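Local atomic coordinates of trichothecene 3-O-acetyltransferase (Gibberella zeae, PDB entry 2RKV), a protein that catalyses acetyl transfer from acetyl-coenzyme A to the 3-hydroxyl of trichothecene mycotoxins such as T-2 toxin and deoxynivalenol, as a member of the BAHD acyltransferase superfamily. Residues V53-G58 / T186-D191. Numbering follows the deposited sequence.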
loop_
_atom_site.group_PDB
_atom_site.type_symbol
_atom_site.label_atom_id
_atom_site.label_comp_id
_atom_site.label_asym_id
_atom_site.label_seq_id
_atom_site.Cartn_x
_atom_site.Cartn_y
_atom_site.Cartn_z
ATOM N N VAL A 53 1.992 -23.903 -3.413
ATOM C CA VAL A 53 1.459 -23.223 -2.228
ATOM C C VAL A 53 -0.051 -23.071 -2.395
ATOM O O VAL A 53 -0.540 -22.017 -2.826
ATOM C CB VAL A 53 2.149 -21.846 -2.011
ATOM C CG1 VAL A 53 1.682 -21.193 -0.711
ATOM C CG2 VAL A 53 3.682 -22.009 -2.002
ATOM N N PRO A 54 -0.804 -24.150 -2.105
ATOM C CA PRO A 54 -2.253 -24.170 -2.325
ATOM C C PRO A 54 -3.036 -22.972 -1.765
ATOM O O PRO A 54 -4.010 -22.542 -2.396
ATOM C CB PRO A 54 -2.686 -25.494 -1.688
ATOM C CG PRO A 54 -1.473 -26.387 -1.908
ATOM C CD PRO A 54 -0.309 -25.459 -1.631
ATOM N N TRP A 55 -2.614 -22.411 -0.630
ATOM C CA TRP A 55 -3.426 -21.363 -0.006
ATOM C C TRP A 55 -3.548 -20.086 -0.835
ATOM O O TRP A 55 -4.487 -19.315 -0.625
ATOM C CB TRP A 55 -3.007 -21.067 1.444
ATOM C CG TRP A 55 -1.639 -20.465 1.616
ATOM C CD1 TRP A 55 -0.510 -21.096 2.074
ATOM C CD2 TRP A 55 -1.269 -19.095 1.386
ATOM N NE1 TRP A 55 0.543 -20.203 2.128
ATOM C CE2 TRP A 55 0.108 -18.974 1.702
ATOM C CE3 TRP A 55 -1.963 -17.961 0.930
ATOM C CZ2 TRP A 55 0.804 -17.760 1.576
ATOM C CZ3 TRP A 55 -1.270 -16.753 0.804
ATOM C CH2 TRP A 55 0.102 -16.668 1.123
ATOM N N VAL A 56 -2.631 -19.865 -1.781
ATOM C CA VAL A 56 -2.719 -18.646 -2.612
ATOM C C VAL A 56 -4.013 -18.613 -3.452
ATOM O O VAL A 56 -4.464 -17.547 -3.861
ATOM C CB VAL A 56 -1.465 -18.411 -3.520
ATOM C CG1 VAL A 56 -0.190 -18.331 -2.672
ATOM C CG2 VAL A 56 -1.338 -19.496 -4.611
ATOM N N ALA A 57 -4.593 -19.787 -3.700
ATOM C CA ALA A 57 -5.850 -19.903 -4.447
ATOM C C ALA A 57 -7.084 -19.844 -3.538
ATOM O O ALA A 57 -8.212 -20.029 -4.001
ATOM C CB ALA A 57 -5.857 -21.202 -5.279
ATOM N N GLY A 58 -6.863 -19.574 -2.252
ATOM C CA GLY A 58 -7.931 -19.600 -1.261
ATOM C C GLY A 58 -8.712 -18.299 -1.165
ATOM O O GLY A 58 -8.548 -17.395 -1.993
ATOM N N THR A 186 9.496 -21.818 3.280
ATOM C CA THR A 186 9.319 -21.686 4.724
ATOM C C THR A 186 8.553 -20.406 5.074
ATOM O O THR A 186 7.568 -20.451 5.826
ATOM C CB THR A 186 10.673 -21.728 5.446
ATOM O OG1 THR A 186 11.220 -23.046 5.306
ATOM C CG2 THR A 186 10.521 -21.400 6.921
ATOM N N ALA A 187 8.998 -19.280 4.513
ATOM C CA ALA A 187 8.357 -17.980 4.767
ATOM C C ALA A 187 6.877 -17.982 4.368
ATOM O O ALA A 187 6.030 -17.451 5.086
ATOM C CB ALA A 187 9.117 -16.860 4.062
ATOM N N MET A 188 6.580 -18.621 3.236
ATOM C CA MET A 188 5.214 -18.716 2.710
ATOM C C MET A 188 4.285 -19.566 3.582
ATOM O O MET A 188 3.066 -19.571 3.379
ATOM C CB MET A 188 5.239 -19.290 1.288
ATOM C CG MET A 188 5.741 -18.326 0.233
ATOM S SD MET A 188 4.638 -16.911 -0.017
ATOM C CE MET A 188 3.367 -17.596 -1.056
ATOM N N ASN A 189 4.861 -20.270 4.558
ATOM C CA ASN A 189 4.100 -21.224 5.353
ATOM C C ASN A 189 4.245 -21.046 6.865
ATOM O O ASN A 189 3.750 -21.866 7.650
ATOM C CB ASN A 189 4.430 -22.651 4.902
ATOM C CG ASN A 189 3.880 -22.948 3.519
ATOM O OD1 ASN A 189 4.636 -23.069 2.542
ATOM N ND2 ASN A 189 2.555 -23.016 3.417
ATOM N N LEU A 190 4.885 -19.953 7.281
ATOM C CA LEU A 190 4.936 -19.626 8.703
ATOM C C LEU A 190 3.525 -19.490 9.262
ATOM O O LEU A 190 2.642 -18.917 8.618
ATOM C CB LEU A 190 5.710 -18.326 8.938
ATOM C CG LEU A 190 7.203 -18.326 8.600
ATOM C CD1 LEU A 190 7.732 -16.908 8.708
ATOM C CD2 LEU A 190 7.985 -19.275 9.515
ATOM N N ASP A 191 3.314 -20.020 10.462
ATOM C CA ASP A 191 2.047 -19.824 11.151
ATOM C C ASP A 191 1.866 -18.335 11.451
ATOM O O ASP A 191 2.792 -17.667 11.927
ATOM C CB ASP A 191 1.997 -20.641 12.437
ATOM C CG ASP A 191 0.581 -20.843 12.944
ATOM O OD1 ASP A 191 -0.352 -20.995 12.120
ATOM O OD2 ASP A 191 0.402 -20.848 14.174
#
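Met188 meets Val53, Trp55 and Val56 with its side chain and takes a hydrogen bond from Trp55 with its backbone. It follows the short helix 182-187, within a type I beta turn running from Ala187 to Leu190. The Met188 side chain bends at both of its last two torsions (chi2 -66°, chi3 -80°), which carries the terminal methyl CE across to the other segment. There CE lies 3.7 Å from Trp55 CZ2 and 4.0 Å from Val53 CG1, and it also touches Val56 CG1. The sulfur stays farther back and approaches the six-membered ring of Trp55 obliquely, a Met-aromatic contact in which the methyl does the close touching.

The carbonyl of Met188 serves the polar edge of the same indole. Trp55 NE1 donates to Met188 O at 2.9 Å, with a bent N-H...O angle of 141°, while the oxygen lies near the ring plane. This bond helps to fix the rotation of the indole, and Val53 CG1 sits above its plane, nearer the ring's border than its middle, with Val56 CG1 over the same face. Next along, Asn189 brings its side-chain amide to the pyrrole edge of Trp55, the two planes nearly perpendicular.

The contact thus illustrates how a tryptophan can join a 3-10 turn to a beta turn that follows a helix, its N-H meeting a turn carbonyl and its carbons packing on aliphatic groups. Beyond the pair, Arg192 makes a cation-pi contact with Trp55, and Pro306 touches both Trp55 and Met188. Phe49 of helix 35-52 packs against both Met188 and Val56, and the contact lies where the turn after helix 182-187 meets the 3-10 turn leading from helix 35-52 into strand 59-63.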